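Local coordinates for extracellular solute-binding protein family 1 (Alicyclobacillus acidocaldarius subsp. acidocaldarius, PDB 4OVJ), which probably captures a solute outside the cell and passes it to a membrane ABC transporter, at residues A[85-90]-A[297-302]; A[140-145]-A[273-278]; A[183-188]-A[379-384]. All coordinates share one frame; numbering follows the deposited sequence.

In the fold
Interactions 1 and 2 lie on opposite sides of the chain's centre, their own centres 34 Å apart, yet they belong to one mixed sheet: strand 293-300, used in interaction 1, neighbours the long strand 128-144, which interaction 2 pairs with strand 275-278. The separation is consistent with the two-lobed architecture of bacterial solute-binding proteins. Interaction 3 joins two helices, its centre 24 Å from that of interaction 2 and 28 Å from that of interaction 1; nearest atoms remain about 8 and 10 Å apart. The sulfate at residues 183-188 also reaches Y139 on strand 128-144 and W260, and may occupy part of the cleft where solute is expected.

Interaction 1. Residues A[85-90]-A[297-302]; sequences MQMDYE and FWSIYS
M85 with S299, and M87 with F297, each exchange two backbone hydrogen bonds, tying strand 84-87 antiparallel to strand 293-300. The straightest runs from M85 N to S299 O (2.8 Å, 174° at the hydrogen). Between these pairs Q86 and W298 form the non-hydrogen-bonded pair, where Q86 CA makes a CH...O contact with F297 O at 3.4 Å. The outer backbone of Q86 bonds to G30 and that of W298 to I132, which places both strands inside the sheet.

Among side-chain polar groups, the extended Q86 lays its amide obliquely against the W298 indole, with OE1 3.3 Å from CZ3 and the planes 52° apart. This amide is held from both ends, OE1 by R331 and NE2 by the W32 carbonyl. S299 OG, which bonds to Y130 O, lies 3.5 Å from M87 CB. After the strand, D88 OD2 accepts from E90 N in an Asx turn, the donor lying above the carboxylate plane.

M85, M87 and F297 share a face with S299, and M87 CB packs there 4.1 Å from F297 CB; Y89, from the adjoining loop, joins them. The F297 ring receives M87 O in plane at its edge and crosses Y89 obliquely, with Y89 CB 3.9 Å from F297 CE1.

Buried polar groups are thus satisfied on both faces: the Q86 amide, hydrogen-bonded at both OE1 and NE2, shares its face with the W298 indole, while F297, the selenomethionines and the S299 hydroxyl lie on the other.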
loop_
_atom_site.group_PDB
_atom_site.type_symbol
_atom_site.label_atom_id
_atom_site.label_comp_id
_atom_site.label_asym_id
_atom_site.label_seq_id
_atom_site.Cartn_x
_atom_site.Cartn_y
_atom_site.Cartn_z
HETATM N N MSE A 85 18.689 -9.221 1.768
HETATM C CA MSE A 85 18.394 -8.010 2.515
HETATM C C MSE A 85 16.957 -7.666 2.290
HETATM O O MSE A 85 16.514 -7.516 1.150
HETATM C CB MSE A 85 19.216 -6.831 1.993
HETATM C CG MSE A 85 20.615 -6.764 2.599
HETATM SE SE MSE A 85 21.682 -5.373 1.680
HETATM C CE MSE A 85 22.327 -6.532 0.232
ATOM N N GLN A 86 16.210 -7.519 3.369
ATOM C CA GLN A 86 14.906 -6.889 3.271
ATOM C C GLN A 86 15.173 -5.404 2.960
ATOM O O GLN A 86 16.081 -4.791 3.528
ATOM C CB GLN A 86 14.108 -7.087 4.546
ATOM C CG GLN A 86 12.619 -6.852 4.421
ATOM C CD GLN A 86 11.933 -7.300 5.690
ATOM O OE1 GLN A 86 11.660 -8.481 5.889
ATOM N NE2 GLN A 86 11.712 -6.376 6.574
HETATM N N MSE A 87 14.424 -4.857 2.008
HETATM C CA MSE A 87 14.678 -3.521 1.483
HETATM C C MSE A 87 13.387 -2.752 1.470
HETATM O O MSE A 87 12.304 -3.331 1.397
HETATM C CB MSE A 87 15.300 -3.688 0.102
HETATM C CG MSE A 87 15.665 -2.403 -0.643
HETATM SE SE MSE A 87 16.974 -1.296 0.319
HETATM C CE MSE A 87 18.283 -2.606 0.976
ATOM N N ASP A 88 13.509 -1.434 1.560
ATOM C CA ASP A 88 12.369 -0.541 1.542
ATOM C C ASP A 88 12.416 0.377 0.318
ATOM O O ASP A 88 13.490 0.748 -0.174
ATOM C CB ASP A 88 12.318 0.320 2.791
ATOM C CG ASP A 88 11.002 1.100 2.895
ATOM O OD1 ASP A 88 9.954 0.478 3.203
ATOM O OD2 ASP A 88 11.012 2.331 2.659
ATOM N N TYR A 89 11.234 0.755 -0.154
ATOM C CA TYR A 89 11.093 1.652 -1.305
ATOM C C TYR A 89 11.884 2.951 -1.153
ATOM O O TYR A 89 12.434 3.461 -2.134
ATOM C CB TYR A 89 9.606 1.944 -1.547
ATOM C CG TYR A 89 9.267 2.518 -2.903
ATOM C CD1 TYR A 89 9.773 1.960 -4.075
ATOM C CD2 TYR A 89 8.417 3.611 -3.013
ATOM C CE1 TYR A 89 9.455 2.484 -5.318
ATOM C CE2 TYR A 89 8.085 4.143 -4.246
ATOM C CZ TYR A 89 8.612 3.582 -5.402
ATOM O OH TYR A 89 8.288 4.116 -6.626
ATOM N N GLU A 90 11.949 3.475 0.067
ATOM C CA GLU A 90 12.694 4.707 0.367
ATOM C C GLU A 90 14.205 4.613 0.066
ATOM O O GLU A 90 14.841 5.619 -0.293
ATOM C CB GLU A 90 12.492 5.081 1.848
ATOM C CG GLU A 90 13.314 6.284 2.309
ATOM C CD GLU A 90 12.994 6.751 3.720
ATOM O OE1 GLU A 90 12.231 6.066 4.444
ATOM O OE2 GLU A 90 13.527 7.816 4.106
ATOM N N PHE A 297 10.546 -5.138 0.134
ATOM C CA PHE A 297 11.159 -5.881 -0.956
ATOM C C PHE A 297 12.152 -6.893 -0.415
ATOM O O PHE A 297 12.763 -6.672 0.630
ATOM C CB PHE A 297 11.975 -4.967 -1.881
ATOM C CG PHE A 297 11.185 -3.924 -2.588
ATOM C CD1 PHE A 297 10.825 -2.756 -1.937
ATOM C CD2 PHE A 297 10.849 -4.073 -3.932
ATOM C CE1 PHE A 297 10.083 -1.786 -2.582
ATOM C CE2 PHE A 297 10.127 -3.088 -4.585
ATOM C CZ PHE A 297 9.731 -1.953 -3.903
ATOM N N TRP A 298 12.347 -7.976 -1.167
ATOM C CA TRP A 298 13.509 -8.837 -1.001
ATOM C C TRP A 298 14.559 -8.414 -2.026
ATOM O O TRP A 298 14.260 -8.308 -3.210
ATOM C CB TRP A 298 13.182 -10.308 -1.244
ATOM C CG TRP A 298 12.069 -10.873 -0.444
ATOM C CD1 TRP A 298 10.997 -11.545 -0.941
ATOM C CD2 TRP A 298 11.896 -10.837 0.979
ATOM N NE1 TRP A 298 10.172 -11.940 0.074
ATOM C CE2 TRP A 298 10.695 -11.516 1.266
ATOM C CE3 TRP A 298 12.633 -10.296 2.039
ATOM C CZ2 TRP A 298 10.215 -11.656 2.560
ATOM C CZ3 TRP A 298 12.157 -10.450 3.324
ATOM C CH2 TRP A 298 10.965 -11.126 3.572
ATOM N N SER A 299 15.787 -8.210 -1.552
ATOM C CA SER A 299 16.917 -7.889 -2.406
ATOM C C SER A 299 18.078 -8.840 -2.068
ATOM O O SER A 299 18.139 -9.420 -0.977
ATOM C CB SER A 299 17.344 -6.438 -2.190
ATOM O OG SER A 299 16.369 -5.497 -2.643
ATOM N N ILE A 300 18.985 -8.992 -3.015
ATOM C CA ILE A 300 20.155 -9.837 -2.860
ATOM C C ILE A 300 21.410 -8.975 -3.017
ATOM O O ILE A 300 21.465 -8.092 -3.870
ATOM C CB ILE A 300 20.148 -10.984 -3.887
ATOM C CG1 ILE A 300 18.931 -11.878 -3.671
ATOM C CG2 ILE A 300 21.428 -11.830 -3.808
ATOM C CD1 ILE A 300 18.716 -12.926 -4.741
ATOM N N TYR A 301 22.420 -9.254 -2.194
ATOM C CA TYR A 301 23.696 -8.552 -2.270
ATOM C C TYR A 301 24.356 -8.784 -3.620
ATOM O O TYR A 301 24.490 -9.926 -4.059
ATOM C CB TYR A 301 24.610 -9.065 -1.166
ATOM C CG TYR A 301 25.941 -8.378 -1.002
ATOM C CD1 TYR A 301 26.093 -7.020 -1.241
ATOM C CD2 TYR A 301 27.042 -9.095 -0.539
ATOM C CE1 TYR A 301 27.321 -6.395 -1.061
ATOM C CE2 TYR A 301 28.263 -8.482 -0.342
ATOM C CZ TYR A 301 28.402 -7.137 -0.602
ATOM O OH TYR A 301 29.631 -6.542 -0.407
ATOM N N SER A 302 24.816 -7.707 -4.257
ATOM C CA SER A 302 25.439 -7.820 -5.569
ATOM C C SER A 302 26.654 -8.741 -5.538
ATOM O O SER A 302 26.978 -9.363 -6.540
ATOM C CB SER A 302 25.884 -6.444 -6.071
ATOM O OG SER A 302 26.743 -5.834 -5.122
#

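Interaction 2. Residues A[140-145]-A[273-278]; sequences AVIYDE and RSLALA
A276 places its methyl group over one face of the Y143 ring, A276 CB lying 3.5 Å from Y143 CZ. The backbones pair the same two residues through reciprocal hydrogen bonds, Y143 N to A276 O and A276 N to Y143 O, each 2.9 Å. Y143 holds CG between its backbone N and carbonyl carbon (chi1 68°), which folds the phenol back across the neighbouring strand, with A278 N at the ring edge. E145 CG also approaches the methyl, but its 3.2 Å from A276 CB is unusually short and therefore doubtful. Beyond the ring, Y143 OH reaches L277 O through one shared water.

This ladder is part of the mixed sheet in which strand 128-144 is flanked by the antiparallel strands 275-278 and 256-260. On the face opposite Y143, I142 and L277 lie side by side and point the same way, I142 CG1 3.6 Å from L277 CD2, and L267 and V264 of helix 263-269 cover this layer.

D144 closes the strand and serves as N-cap of helix 145-149, OD1 accepting from A147 N. Its other oxygen, OD2, takes a salt bridge from R273 NH1 at 2.8 Å, on the anti lone pair and in the guanidinium plane, although the two planar groups stand 77° apart. R273 NH1 also bridges to D255, so the arginine would be expected to temper the negative charge of both carboxylates, and its NH2 bonds to the carbonyls of M249 and S254. Just past the cap, E145 N donates to S274 O at 3.2 Å.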
loop_
_atom_site.group_PDB
_atom_site.type_symbol
_atom_site.label_atom_id
_atom_site.label_comp_id
_atom_site.label_asym_id
_atom_site.label_seq_id
_atom_site.Cartn_x
_atom_site.Cartn_y
_atom_site.Cartn_z
ATOM N N ALA A 140 -9.295 0.508 -1.497
ATOM C CA ALA A 140 -10.574 -0.116 -1.806
ATOM C C ALA A 140 -11.666 0.716 -1.160
ATOM O O ALA A 140 -11.411 1.458 -0.212
ATOM C CB ALA A 140 -10.615 -1.516 -1.233
ATOM N N VAL A 141 -12.871 0.592 -1.691
ATOM C CA VAL A 141 -14.065 1.020 -0.982
ATOM C C VAL A 141 -14.551 -0.170 -0.178
ATOM O O VAL A 141 -14.819 -1.231 -0.725
ATOM C CB VAL A 141 -15.151 1.492 -1.953
ATOM C CG1 VAL A 141 -16.430 1.791 -1.201
ATOM C CG2 VAL A 141 -14.679 2.713 -2.724
ATOM N N ILE A 142 -14.604 0.017 1.135
ATOM C CA ILE A 142 -15.101 -0.985 2.068
ATOM C C ILE A 142 -16.495 -0.520 2.452
ATOM O O ILE A 142 -16.674 0.579 2.985
ATOM C CB ILE A 142 -14.217 -1.108 3.315
ATOM C CG1 ILE A 142 -12.747 -1.295 2.912
ATOM C CG2 ILE A 142 -14.704 -2.262 4.175
ATOM C CD1 ILE A 142 -11.783 -1.451 4.062
ATOM N N TYR A 143 -17.495 -1.334 2.154
ATOM C CA TYR A 143 -18.873 -0.879 2.293
ATOM C C TYR A 143 -19.794 -1.918 2.948
ATOM O O TYR A 143 -19.565 -3.126 2.873
ATOM C CB TYR A 143 -19.441 -0.420 0.942
ATOM C CG TYR A 143 -19.642 -1.528 -0.067
ATOM C CD1 TYR A 143 -18.590 -2.000 -0.843
ATOM C CD2 TYR A 143 -20.887 -2.109 -0.244
ATOM C CE1 TYR A 143 -18.775 -3.023 -1.762
ATOM C CE2 TYR A 143 -21.080 -3.128 -1.157
ATOM C CZ TYR A 143 -20.017 -3.580 -1.914
ATOM O OH TYR A 143 -20.202 -4.608 -2.794
ATOM N N ASP A 144 -20.820 -1.401 3.613
ATOM C CA ASP A 144 -21.881 -2.210 4.198
ATOM C C ASP A 144 -22.752 -2.747 3.055
ATOM O O ASP A 144 -23.490 -1.996 2.399
ATOM C CB ASP A 144 -22.670 -1.324 5.167
ATOM C CG ASP A 144 -23.854 -2.024 5.819
ATOM O OD1 ASP A 144 -24.446 -2.940 5.231
ATOM O OD2 ASP A 144 -24.237 -1.594 6.919
ATOM N N GLU A 145 -22.632 -4.042 2.800
ATOM C CA GLU A 145 -23.349 -4.681 1.700
ATOM C C GLU A 145 -24.843 -4.437 1.743
ATOM O O GLU A 145 -25.445 -4.053 0.743
ATOM C CB GLU A 145 -23.146 -6.182 1.746
ATOM C CG GLU A 145 -21.904 -6.668 1.082
ATOM C CD GLU A 145 -22.038 -8.131 0.709
ATOM O OE1 GLU A 145 -22.358 -8.936 1.616
ATOM O OE2 GLU A 145 -21.848 -8.461 -0.487
ATOM N N ARG A 273 -22.313 -6.516 10.858
ATOM C CA ARG A 273 -22.766 -6.284 9.494
ATOM C C ARG A 273 -21.690 -6.681 8.507
ATOM O O ARG A 273 -20.508 -6.412 8.712
ATOM C CB ARG A 273 -23.167 -4.828 9.285
ATOM C CG ARG A 273 -22.061 -3.812 9.529
ATOM C CD ARG A 273 -22.679 -2.455 9.429
ATOM N NE ARG A 273 -21.774 -1.386 9.812
ATOM C CZ ARG A 273 -21.835 -0.146 9.341
ATOM N NH1 ARG A 273 -22.728 0.187 8.431
ATOM N NH2 ARG A 273 -20.999 0.774 9.794
ATOM N N SER A 274 -22.114 -7.352 7.448
ATOM C CA SER A 274 -21.185 -7.870 6.456
ATOM C C SER A 274 -20.630 -6.762 5.583
ATOM O O SER A 274 -21.377 -5.961 5.014
ATOM C CB SER A 274 -21.885 -8.899 5.585
ATOM O OG SER A 274 -22.336 -9.964 6.389
ATOM N N LEU A 275 -19.306 -6.740 5.475
ATOM C CA LEU A 275 -18.612 -5.773 4.637
ATOM C C LEU A 275 -18.144 -6.403 3.334
ATOM O O LEU A 275 -17.789 -7.585 3.281
ATOM C CB LEU A 275 -17.410 -5.216 5.377
ATOM C CG LEU A 275 -17.701 -4.569 6.724
ATOM C CD1 LEU A 275 -16.420 -3.968 7.307
ATOM C CD2 LEU A 275 -18.794 -3.513 6.614
ATOM N N ALA A 276 -18.186 -5.609 2.282
ATOM C CA ALA A 276 -17.711 -6.018 0.968
ATOM C C ALA A 276 -16.762 -4.950 0.443
ATOM O O ALA A 276 -16.651 -3.861 1.008
ATOM C CB ALA A 276 -18.874 -6.225 0.017
ATOM N N LEU A 277 -16.087 -5.297 -0.638
ATOM C CA LEU A 277 -15.028 -4.499 -1.216
ATOM C C LEU A 277 -15.278 -4.191 -2.682
ATOM O O LEU A 277 -15.693 -5.053 -3.459
ATOM C CB LEU A 277 -13.708 -5.237 -1.073
ATOM C CG LEU A 277 -13.331 -5.704 0.331
ATOM C CD1 LEU A 277 -12.057 -6.529 0.315
ATOM C CD2 LEU A 277 -13.155 -4.503 1.225
ATOM N N ALA A 278 -15.014 -2.948 -3.046
ATOM C CA ALA A 278 -15.030 -2.511 -4.436
ATOM C C ALA A 278 -13.736 -1.800 -4.745
ATOM O O ALA A 278 -13.092 -1.246 -3.854
ATOM C CB ALA A 278 -16.192 -1.586 -4.692
HETATM O O HOH W 1 -18.249 -6.203 -3.760
HETATM O O HOH W 2 -24.156 -5.737 5.363
#

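Interaction 3. Residues A[183-188]-A[379-384]; sequences ESWQTF and EIDQDF. With SO4 (sulfate ion), chain B.
S184 meets F384 through its backbone: S184 C lies 3.5 Å from F384 CE2. Its OG turns to its own helix and to the sulfate: OG accepts from T187 N while T187 OG1 accepts from S184 N, a capping box at the start of helix 185-194. The same OG lies 2.9 Å from sulfate O4 and is also near O1, so its single proton has two acceptors to choose from.

W185 and F384 carry much of the contact. With CG anti to the backbone N (chi1 -176°), the W185 indole reaches out along helix 377-392. I380 CG2 sits off-centre above the six-membered ring, 3.6 Å from W185 CZ2, and D381 CA lies over the five-membered ring on the same side. The side chains of W185 and F384 cross at about a right angle, but the ring planes are 51° apart, an oblique pairing in which W185 CE3 rests over the F384 ring face, 3.4 Å from CD1. D377 accepts from W185 NE1 and so fixes the indole's rotation, while W185 N reaches D381 OD1 through a water.

The first turn of one helix thus packs against the side of another, with W185, F188 and F384 forming an aromatic cluster that F405 of helix 398-414 extends.

Q186 meets D381 through solvent. Its chain bends at chi2 (-59°), and a water accepts from NE2 at 2.8 Å and donates to D381 OD2. A second water accepts from Q186 N and donates to O1 of the sulfate, an ion probably from the crystallisation liquor that Y139 and W260 also bind.

F188 brings CB to 3.6 Å from F384 CZ; the two rings are near parallel but slid apart and barely overlap, while F209 and Y217 meet F188 edge-to-face.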
loop_
_atom_site.group_PDB
_atom_site.type_symbol
_atom_site.label_atom_id
_atom_site.label_comp_id
_atom_site.label_asym_id
_atom_site.label_seq_id
_atom_site.Cartn_x
_atom_site.Cartn_y
_atom_site.Cartn_z
ATOM N N GLU A 183 -10.963 12.293 2.666
ATOM C CA GLU A 183 -9.951 13.197 2.159
ATOM C C GLU A 183 -8.668 13.083 2.970
ATOM O O GLU A 183 -8.656 13.253 4.188
ATOM C CB GLU A 183 -10.435 14.631 2.180
ATOM C CG GLU A 183 -11.528 14.913 1.158
ATOM C CD GLU A 183 -12.154 16.277 1.373
ATOM O OE1 GLU A 183 -13.110 16.372 2.177
ATOM O OE2 GLU A 183 -11.689 17.251 0.739
ATOM N N SER A 184 -7.593 12.835 2.254
ATOM C CA SER A 184 -6.264 12.730 2.821
ATOM C C SER A 184 -5.298 12.967 1.687
ATOM O O SER A 184 -5.667 12.895 0.504
ATOM C CB SER A 184 -6.023 11.339 3.412
ATOM O OG SER A 184 -5.944 10.342 2.394
ATOM N N TRP A 185 -4.054 13.214 2.044
ATOM C CA TRP A 185 -3.012 13.433 1.049
ATOM C C TRP A 185 -2.913 12.252 0.091
ATOM O O TRP A 185 -2.809 12.444 -1.128
ATOM C CB TRP A 185 -1.713 13.655 1.786
ATOM C CG TRP A 185 -0.478 13.994 1.020
ATOM C CD1 TRP A 185 0.731 13.404 1.179
ATOM C CD2 TRP A 185 -0.282 15.055 0.073
ATOM N NE1 TRP A 185 1.659 13.998 0.381
ATOM C CE2 TRP A 185 1.074 15.021 -0.309
ATOM C CE3 TRP A 185 -1.116 16.011 -0.504
ATOM C CZ2 TRP A 185 1.619 15.908 -1.255
ATOM C CZ3 TRP A 185 -0.579 16.905 -1.420
ATOM C CH2 TRP A 185 0.778 16.847 -1.785
ATOM N N GLN A 186 -2.984 11.028 0.612
ATOM C CA GLN A 186 -2.841 9.886 -0.275
ATOM C C GLN A 186 -4.105 9.600 -1.101
ATOM O O GLN A 186 -3.993 9.157 -2.248
ATOM C CB GLN A 186 -2.322 8.656 0.479
ATOM C CG GLN A 186 -0.910 8.831 1.061
ATOM C CD GLN A 186 0.158 9.148 0.020
ATOM O OE1 GLN A 186 0.046 8.768 -1.144
ATOM N NE2 GLN A 186 1.204 9.853 0.438
ATOM N N THR A 187 -5.311 9.872 -0.597
ATOM C CA THR A 187 -6.463 9.734 -1.508
ATOM C C THR A 187 -6.458 10.845 -2.557
ATOM O O THR A 187 -6.902 10.633 -3.683
ATOM C CB THR A 187 -7.844 9.671 -0.838
ATOM O OG1 THR A 187 -8.152 10.906 -0.187
ATOM C CG2 THR A 187 -7.932 8.511 0.129
ATOM N N PHE A 188 -5.968 12.028 -2.196
ATOM C CA PHE A 188 -5.750 13.039 -3.206
ATOM C C PHE A 188 -4.723 12.561 -4.258
ATOM O O PHE A 188 -4.878 12.823 -5.450
ATOM C CB PHE A 188 -5.329 14.393 -2.627
ATOM C CG PHE A 188 -5.065 15.396 -3.698
ATOM C CD1 PHE A 188 -6.073 15.758 -4.575
ATOM C CD2 PHE A 188 -3.795 15.908 -3.895
ATOM C CE1 PHE A 188 -5.827 16.611 -5.629
ATOM C CE2 PHE A 188 -3.549 16.781 -4.939
ATOM C CZ PHE A 188 -4.563 17.134 -5.808
ATOM N N GLU A 379 5.684 16.238 6.645
ATOM C CA GLU A 379 5.211 17.585 6.976
ATOM C C GLU A 379 4.138 18.053 5.999
ATOM O O GLU A 379 3.113 18.590 6.409
ATOM C CB GLU A 379 6.371 18.591 6.996
ATOM C CG GLU A 379 5.920 20.008 7.335
ATOM C CD GLU A 379 7.055 20.974 7.641
ATOM O OE1 GLU A 379 8.241 20.581 7.559
ATOM O OE2 GLU A 379 6.749 22.145 7.969
ATOM N N ILE A 380 4.386 17.844 4.709
ATOM C CA ILE A 380 3.441 18.237 3.655
ATOM C C ILE A 380 2.107 17.505 3.817
ATOM O O ILE A 380 1.046 18.104 3.698
ATOM C CB ILE A 380 4.043 18.015 2.250
ATOM C CG1 ILE A 380 5.203 18.998 2.049
ATOM C CG2 ILE A 380 2.988 18.235 1.173
ATOM C CD1 ILE A 380 5.964 18.845 0.761
ATOM N N ASP A 381 2.176 16.215 4.101
ATOM C CA ASP A 381 0.986 15.398 4.379
ATOM C C ASP A 381 0.182 16.008 5.538
ATOM O O ASP A 381 -1.044 16.163 5.453
ATOM C CB ASP A 381 1.448 13.972 4.696
ATOM C CG ASP A 381 0.313 12.985 4.855
ATOM O OD1 ASP A 381 -0.696 13.296 5.508
ATOM O OD2 ASP A 381 0.456 11.849 4.362
ATOM N N GLN A 382 0.882 16.374 6.609
ATOM C CA GLN A 382 0.228 16.988 7.759
ATOM C C GLN A 382 -0.377 18.338 7.384
ATOM O O GLN A 382 -1.507 18.624 7.778
ATOM C CB GLN A 382 1.178 17.108 8.965
ATOM C CG GLN A 382 0.493 17.570 10.244
ATOM C CD GLN A 382 -0.640 16.643 10.681
ATOM O OE1 GLN A 382 -0.407 15.484 11.004
ATOM N NE2 GLN A 382 -1.871 17.155 10.691
ATOM N N ASP A 383 0.361 19.158 6.629
ATOM C CA ASP A 383 -0.162 20.446 6.152
ATOM C C ASP A 383 -1.415 20.248 5.297
ATOM O O ASP A 383 -2.361 21.028 5.382
ATOM C CB ASP A 383 0.878 21.240 5.347
ATOM C CG ASP A 383 2.089 21.652 6.173
ATOM O OD1 ASP A 383 1.971 21.754 7.419
ATOM O OD2 ASP A 383 3.168 21.888 5.569
ATOM N N PHE A 384 -1.422 19.205 4.466
ATOM C CA PHE A 384 -2.588 18.923 3.641
ATOM C C PHE A 384 -3.792 18.603 4.508
ATOM O O PHE A 384 -4.880 19.165 4.322
ATOM C CB PHE A 384 -2.296 17.783 2.682
ATOM C CG PHE A 384 -3.374 17.559 1.659
ATOM C CD1 PHE A 384 -3.426 18.335 0.519
ATOM C CD2 PHE A 384 -4.340 16.581 1.849
ATOM C CE1 PHE A 384 -4.405 18.129 -0.440
ATOM C CE2 PHE A 384 -5.324 16.370 0.901
ATOM C CZ PHE A 384 -5.360 17.140 -0.243
HETATM S S SO4 B . -4.662 7.364 4.011
HETATM O O1 SO4 B . -4.474 8.688 4.637
HETATM O O2 SO4 B . -3.377 6.833 3.488
HETATM O O3 SO4 B . -5.153 6.414 5.029
HETATM O O4 SO4 B . -5.662 7.494 2.932
HETATM O O HOH W 3 -3.398 13.772 4.816
HETATM O O HOH W 4 -2.590 10.472 3.518
HETATM O O HOH W 5 2.260 10.608 2.962
#